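Local structure of down syndrome cell adhesion molecule, isoform AK (Drosophila melanogaster, 4WVR) at residues R48-I51 and N52-G56; D18-N21 and T22-A26. The protein is a neuronal cell adhesion molecule of the immunoglobulin superfamily, whose variable seventh Ig domain, the part described here, probably contributes to isoform-specific homodimerization. All coordinates share one frame; numbering follows the deposited sequence.

Interaction 1: residues R48-I51 and N52-G56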
ATOM      1  N   ARG A  48     -12.643   7.602 -15.292  1.00 40.90           N
ATOM      2  CA  ARG A  48     -12.171   8.984 -15.349  1.00 44.53           C
ATOM      3  C   ARG A  48     -10.869   9.146 -14.554  1.00 49.51           C
ATOM      4  O   ARG A  48     -10.747   8.660 -13.424  1.00 35.18           O
ATOM      5  CB  ARG A  48     -13.243   9.958 -14.846  1.00 44.76           C
ATOM      6  CG  ARG A  48     -13.561   9.851 -13.369  1.00 53.83           C
ATOM      7  CD  ARG A  48     -14.675  10.794 -12.953  1.00 65.16           C
ATOM      8  NE  ARG A  48     -14.934  10.717 -11.516  1.00 70.11           N
ATOM      9  CZ  ARG A  48     -15.708   9.800 -10.944  1.00 65.24           C
ATOM     10  NH1 ARG A  48     -16.304   8.873 -11.685  1.00 65.32           N
ATOM     11  NH2 ARG A  48     -15.887   9.806  -9.630  1.00 63.93           N
ATOM     12  N   PRO A  49      -9.883   9.823 -15.159  1.00 45.63           N
ATOM     13  CA  PRO A  49      -8.538   9.983 -14.593  1.00 38.67           C
ATOM     14  C   PRO A  49      -8.530  10.647 -13.221  1.00 43.11           C
ATOM     15  O   PRO A  49      -9.313  11.562 -12.965  1.00 48.36           O
ATOM     16  CB  PRO A  49      -7.831  10.870 -15.623  1.00 41.43           C
ATOM     17  CG  PRO A  49      -8.571  10.629 -16.894  1.00 46.80           C
ATOM     18  CD  PRO A  49      -9.998  10.451 -16.486  1.00 46.56           C
ATOM     19  N   ILE A  50      -7.648  10.171 -12.347  1.00 35.41           N
ATOM     20  CA  ILE A  50      -7.471  10.759 -11.029  1.00 38.21           C
ATOM     21  C   ILE A  50      -6.089  11.371 -10.911  1.00 34.97           C
ATOM     22  O   ILE A  50      -5.103  10.773 -11.334  1.00 36.39           O
ATOM     23  CB  ILE A  50      -7.619   9.724  -9.894  1.00 45.76           C
ATOM     24  CG1 ILE A  50      -8.668   8.668 -10.229  1.00 45.48           C
ATOM     25  CG2 ILE A  50      -7.937  10.420  -8.575  1.00 55.14           C
ATOM     26  CD1 ILE A  50      -8.667   7.526  -9.238  1.00 46.64           C
ATOM     27  N   ILE A  51      -6.017  12.559 -10.325  1.00 33.19           N
ATOM     28  CA  ILE A  51      -4.731  13.154  -9.993  1.00 34.59           C
ATOM     29  C   ILE A  51      -4.631  13.273  -8.482  1.00 28.52           C
ATOM     30  O   ILE A  51      -5.644  13.214  -7.786  1.00 31.35           O
ATOM     31  CB  ILE A  51      -4.549  14.538 -10.642  1.00 41.68           C
ATOM     32  CG1 ILE A  51      -5.606  15.511 -10.119  1.00 37.60           C
ATOM     33  CG2 ILE A  51      -4.615  14.423 -12.159  1.00 40.07           C
ATOM     34  CD1 ILE A  51      -5.512  16.891 -10.712  1.00 48.52           C
ATOM     35  N   ASN A  52      -3.408  13.431  -7.984  1.00 28.97           N
ATOM     36  CA  ASN A  52      -3.155  13.553  -6.552  1.00 27.11           C
ATOM     37  C   ASN A  52      -4.016  14.639  -5.902  1.00 32.97           C
ATOM     38  O   ASN A  52      -3.991  15.799  -6.320  1.00 30.18           O
ATOM     39  CB  ASN A  52      -1.672  13.844  -6.311  1.00 28.70           C
ATOM     40  CG  ASN A  52      -1.302  13.826  -4.842  1.00 30.73           C
ATOM     41  OD1 ASN A  52      -1.912  13.117  -4.040  1.00 30.82           O
ATOM     42  ND2 ASN A  52      -0.291  14.607  -4.481  1.00 32.93           N
ATOM     43  N   GLY A  53      -4.791  14.246  -4.896  1.00 29.30           N
ATOM     44  CA  GLY A  53      -5.640  15.174  -4.172  1.00 29.70           C
ATOM     45  C   GLY A  53      -7.080  15.230  -4.653  1.00 29.82           C
ATOM     46  O   GLY A  53      -7.963  15.677  -3.921  1.00 31.54           O
ATOM     47  N   GLU A  54      -7.321  14.779  -5.882  1.00 27.68           N
ATOM     48  CA  GLU A  54      -8.652  14.856  -6.482  1.00 27.80           C
ATOM     49  C   GLU A  54      -9.666  13.981  -5.746  1.00 32.68           C
ATOM     50  O   GLU A  54      -9.416  12.798  -5.497  1.00 30.57           O
ATOM     51  CB  GLU A  54      -8.590  14.463  -7.960  1.00 39.02           C
ATOM     52  CG  GLU A  54      -9.918  14.562  -8.694  1.00 40.33           C
ATOM     53  CD  GLU A  54      -9.775  14.366 -10.194  1.00 48.96           C
ATOM     54  OE1 GLU A  54      -8.624  14.255 -10.679  1.00 35.66           O
ATOM     55  OE2 GLU A  54     -10.817  14.327 -10.886  1.00 51.56           O
ATOM     56  N   GLU A  55     -10.807  14.576  -5.401  1.00 27.75           N
ATOM     57  CA  GLU A  55     -11.846  13.911  -4.612  1.00 31.85           C
ATOM     58  C   GLU A  55     -11.290  13.374  -3.290  1.00 29.87           C
ATOM     59  O   GLU A  55     -11.786  12.384  -2.753  1.00 31.32           O
ATOM     60  CB  GLU A  55     -12.495  12.773  -5.408  1.00 36.44           C
ATOM     61  CG  GLU A  55     -13.280  13.224  -6.634  1.00 46.46           C
ATOM     62  CD  GLU A  55     -14.498  14.060  -6.284  1.00 49.26           C
ATOM     63  OE1 GLU A  55     -15.215  13.703  -5.326  1.00 51.86           O
ATOM     64  OE2 GLU A  55     -14.739  15.076  -6.971  1.00 59.43           O
ATOM     65  N   GLY A  56     -10.259  14.033  -2.772  1.00 28.43           N
ATOM     66  CA  GLY A  56      -9.643  13.626  -1.523  1.00 33.98           C
ATOM     67  C   GLY A  56      -8.875  12.322  -1.629  1.00 32.98           C
ATOM     68  O   GLY A  56      -8.709  11.611  -0.638  1.00 36.60           O
TER

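Interaction 2: residues D18-N21 and T22-A26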
ATOM      1  N   ASP A  18     -15.015  -7.069   1.944  1.00 60.81           N
ATOM      2  CA  ASP A  18     -16.211  -6.462   2.504  1.00 56.96           C
ATOM      3  C   ASP A  18     -16.323  -4.977   2.190  1.00 52.34           C
ATOM      4  O   ASP A  18     -15.311  -4.292   2.029  1.00 49.32           O
ATOM      5  CB  ASP A  18     -16.222  -6.679   4.015  1.00 57.62           C
ATOM      6  CG  ASP A  18     -16.100  -8.144   4.390  1.00 63.00           C
ATOM      7  OD1 ASP A  18     -16.609  -9.002   3.636  1.00 59.90           O
ATOM      8  OD2 ASP A  18     -15.474  -8.439   5.428  1.00 68.01           O
ATOM      9  N   PRO A  19     -17.566  -4.477   2.092  1.00 55.08           N
ATOM     10  CA  PRO A  19     -17.821  -3.041   1.941  1.00 51.85           C
ATOM     11  C   PRO A  19     -17.186  -2.245   3.074  1.00 49.09           C
ATOM     12  O   PRO A  19     -17.104  -2.727   4.203  1.00 44.93           O
ATOM     13  CB  PRO A  19     -19.349  -2.947   1.987  1.00 55.26           C
ATOM     14  CG  PRO A  19     -19.816  -4.278   1.512  1.00 57.15           C
ATOM     15  CD  PRO A  19     -18.812  -5.264   2.039  1.00 57.47           C
ATOM     16  N   VAL A  20     -16.736  -1.036   2.761  1.00 46.33           N
ATOM     17  CA  VAL A  20     -16.045  -0.200   3.726  1.00 43.88           C
ATOM     18  C   VAL A  20     -16.996   0.861   4.275  1.00 46.36           C
ATOM     19  O   VAL A  20     -17.838   1.381   3.545  1.00 49.69           O
ATOM     20  CB  VAL A  20     -14.809   0.467   3.082  1.00 49.61           C
ATOM     21  CG1 VAL A  20     -14.064   1.313   4.085  1.00 46.69           C
ATOM     22  CG2 VAL A  20     -13.884  -0.594   2.496  1.00 46.44           C
ATOM     23  N   ASN A  21     -16.879   1.165   5.563  1.00 42.76           N
ATOM     24  CA  ASN A  21     -17.684   2.218   6.162  1.00 40.95           C
ATOM     25  C   ASN A  21     -17.141   3.599   5.835  1.00 47.37           C
ATOM     26  O   ASN A  21     -15.943   3.769   5.596  1.00 43.10           O
ATOM     27  CB  ASN A  21     -17.767   2.042   7.679  1.00 53.51           C
ATOM     28  CG  ASN A  21     -18.715   0.934   8.086  1.00 51.25           C
ATOM     29  OD1 ASN A  21     -18.345   0.028   8.831  1.00 57.85           O
ATOM     30  ND2 ASN A  21     -19.946   1.000   7.592  1.00 56.40           N
ATOM     31  N   THR A  22     -18.034   4.583   5.818  1.00 43.10           N
ATOM     32  CA  THR A  22     -17.646   5.970   5.609  1.00 41.85           C
ATOM     33  C   THR A  22     -16.697   6.432   6.712  1.00 34.12           C
ATOM     34  O   THR A  22     -16.928   6.166   7.890  1.00 37.07           O
ATOM     35  CB  THR A  22     -18.878   6.897   5.564  1.00 39.00           C
ATOM     36  OG1 THR A  22     -19.691   6.554   4.436  1.00 48.62           O
ATOM     37  CG2 THR A  22     -18.456   8.349   5.444  1.00 46.19           C
ATOM     38  N   GLY A  23     -15.621   7.105   6.321  1.00 34.57           N
ATOM     39  CA  GLY A  23     -14.665   7.632   7.276  1.00 38.87           C
ATOM     40  C   GLY A  23     -13.429   6.771   7.449  1.00 39.53           C
ATOM     41  O   GLY A  23     -12.458   7.191   8.079  1.00 41.72           O
ATOM     42  N   GLU A  24     -13.454   5.563   6.896  1.00 37.78           N
ATOM     43  CA  GLU A  24     -12.314   4.663   7.028  1.00 39.93           C
ATOM     44  C   GLU A  24     -11.142   5.090   6.150  1.00 29.58           C
ATOM     45  O   GLU A  24     -11.289   5.902   5.235  1.00 33.62           O
ATOM     46  CB  GLU A  24     -12.706   3.225   6.690  1.00 38.81           C
ATOM     47  CG  GLU A  24     -13.646   2.570   7.696  1.00 52.82           C
ATOM     48  CD  GLU A  24     -13.748   1.066   7.500  1.00 50.20           C
ATOM     49  OE1 GLU A  24     -12.775   0.461   6.998  1.00 52.30           O
ATOM     50  OE2 GLU A  24     -14.802   0.488   7.842  1.00 59.28           O
ATOM     51  N   ASN A  25      -9.978   4.525   6.449  1.00 26.40           N
ATOM     52  CA  ASN A  25      -8.739   4.816   5.740  1.00 23.24           C
ATOM     53  C   ASN A  25      -8.393   3.636   4.841  1.00 28.21           C
ATOM     54  O   ASN A  25      -7.999   2.577   5.324  1.00 27.13           O
ATOM     55  CB  ASN A  25      -7.625   5.099   6.752  1.00 23.31           C
ATOM     56  CG  ASN A  25      -6.260   5.287   6.110  1.00 26.42           C
ATOM     57  OD1 ASN A  25      -6.140   5.525   4.909  1.00 21.94           O
ATOM     58  ND2 ASN A  25      -5.219   5.190   6.927  1.00 22.61           N
ATOM     59  N   ALA A  26      -8.563   3.815   3.535  1.00 24.35           N
ATOM     60  CA  ALA A  26      -8.368   2.721   2.593  1.00 24.05           C
ATOM     61  C   ALA A  26      -7.297   3.063   1.572  1.00 23.13           C
ATOM     62  O   ALA A  26      -7.027   4.237   1.303  1.00 21.16           O
ATOM     63  CB  ALA A  26      -9.676   2.380   1.894  1.00 29.19           C
TER

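Interaction 1: residues R48-I51 and N52-G56
Two hydrogen bonds between Ile51 and Glu54 clip this turn shut, one from backbone to backbone and one from backbone to side chain. In the first, Glu54 N reaches Ile51 O at 3.0 Å, with an N-H...O angle of 159° and the donor tilted from the carbonyl plane. In the second, Ile51 N gives its hydrogen to Glu54 OE1 at 3.1 Å; the oxygen is met on its anti side, 31° out of the carboxylate plane. The glutamate can bend back this far because CG stands anti to its own backbone N (chi1 -178°) and the chain beyond is extended, so that the carboxylate lies back beside Pro49 O and Ile51 N. Ile51 is thus gripped at both its N-H and its C=O by one residue. The backbone from Ile51 to Glu54 is a type II beta turn, with Gly53 at its third position, where positive phi would press a CB against the preceding carbonyl; it carries the chain off the edge strand 48-50 of the immunoglobulin domain toward strand 57-63. The remaining contacts are van der Waals ones. Ile51 CG1 comes to 3.3 Å from Glu54 OE1, its side chain crossing that of Glu54 at about a right angle, and Ile50 CG2 makes an apolar contact with Glu54 CB at 4.1 Å. The other branch of Ile50 leads away from the turn, and the side chain is buried against Trp43 and Leu45 of one sheet and Ile57 and Ile59 of the other. Asn52 points away from Ile51, and its OD1 accepts a hydrogen bond from Ile59 N.

Interaction 2: residues D18-N21 and T22-A26
Val20 and Glu24 pack closely on the inner side of this turn, where the glutamate chain folds back across the valine. Val20 CG1 lies 3.3 Å from Glu24 OE1 and 3.5 Å from Glu24 CB, the two side chains crossing at a slant. With CG1 anti to its backbone N, the valine offers this methyl to the carboxylate. Beside it, Asn21 N donates to Glu24 OE2 at 3.2 Å. The N-H...O angle is 153°, but the N-H comes from above the carboxylate, 70° out of its plane. The backbone bond that closes the turn, Glu24 N to Asn21 O at 3.3 Å, is weak. An alanine in place of Glu24 would probably leave Asn21 N without its carboxylate partner and take away the carboxylate cover of the Val20 methyl, leaving CB alone against it, with only the weak backbone bond spanning the turn. Toward solvent the contact is looser: the planes of the Asn21 amide and the Glu24 carboxylate are 57° apart, and Asn21 OD1 comes no nearer than 3.7 Å to Glu24 OE2. Thr22 turns its side chain away from Val20 and Asn21, reaching Gln76 and Val101 instead. Past the turn, Asn25 faces the second subunit, where its ND2 binds Val32 O and Thr66 OG1 and its N binds Gln33 OE1, while Glu24 packs on Gln33 of that same subunit. From Asn21 to Glu24 the chain makes a type II beta turn, with Gly23 in the third position at positive phi, leading into strand 26-31 of the immunoglobulin sandwich.

How the interactions relate
Both contacts lie in the same immunoglobulin domain, with centres about 18 Å apart and nearest atoms about 8 Å apart, so they do not touch. Interaction 2 comes first along the chain and leads into strand 26-31, an outer strand of the three-stranded sheet. Interaction 1 starts on strand 48-50, at the edge of the four-stranded sheet, and runs on toward strand 57-63, the other outer strand of the first sheet. Between them come strands 26-31 and 40-45, one from each layer of the sandwich. Their surroundings in the assembly differ: residues 22-26 meet the second subunit, whereas residues 48-56 touch no other chain of the dimer.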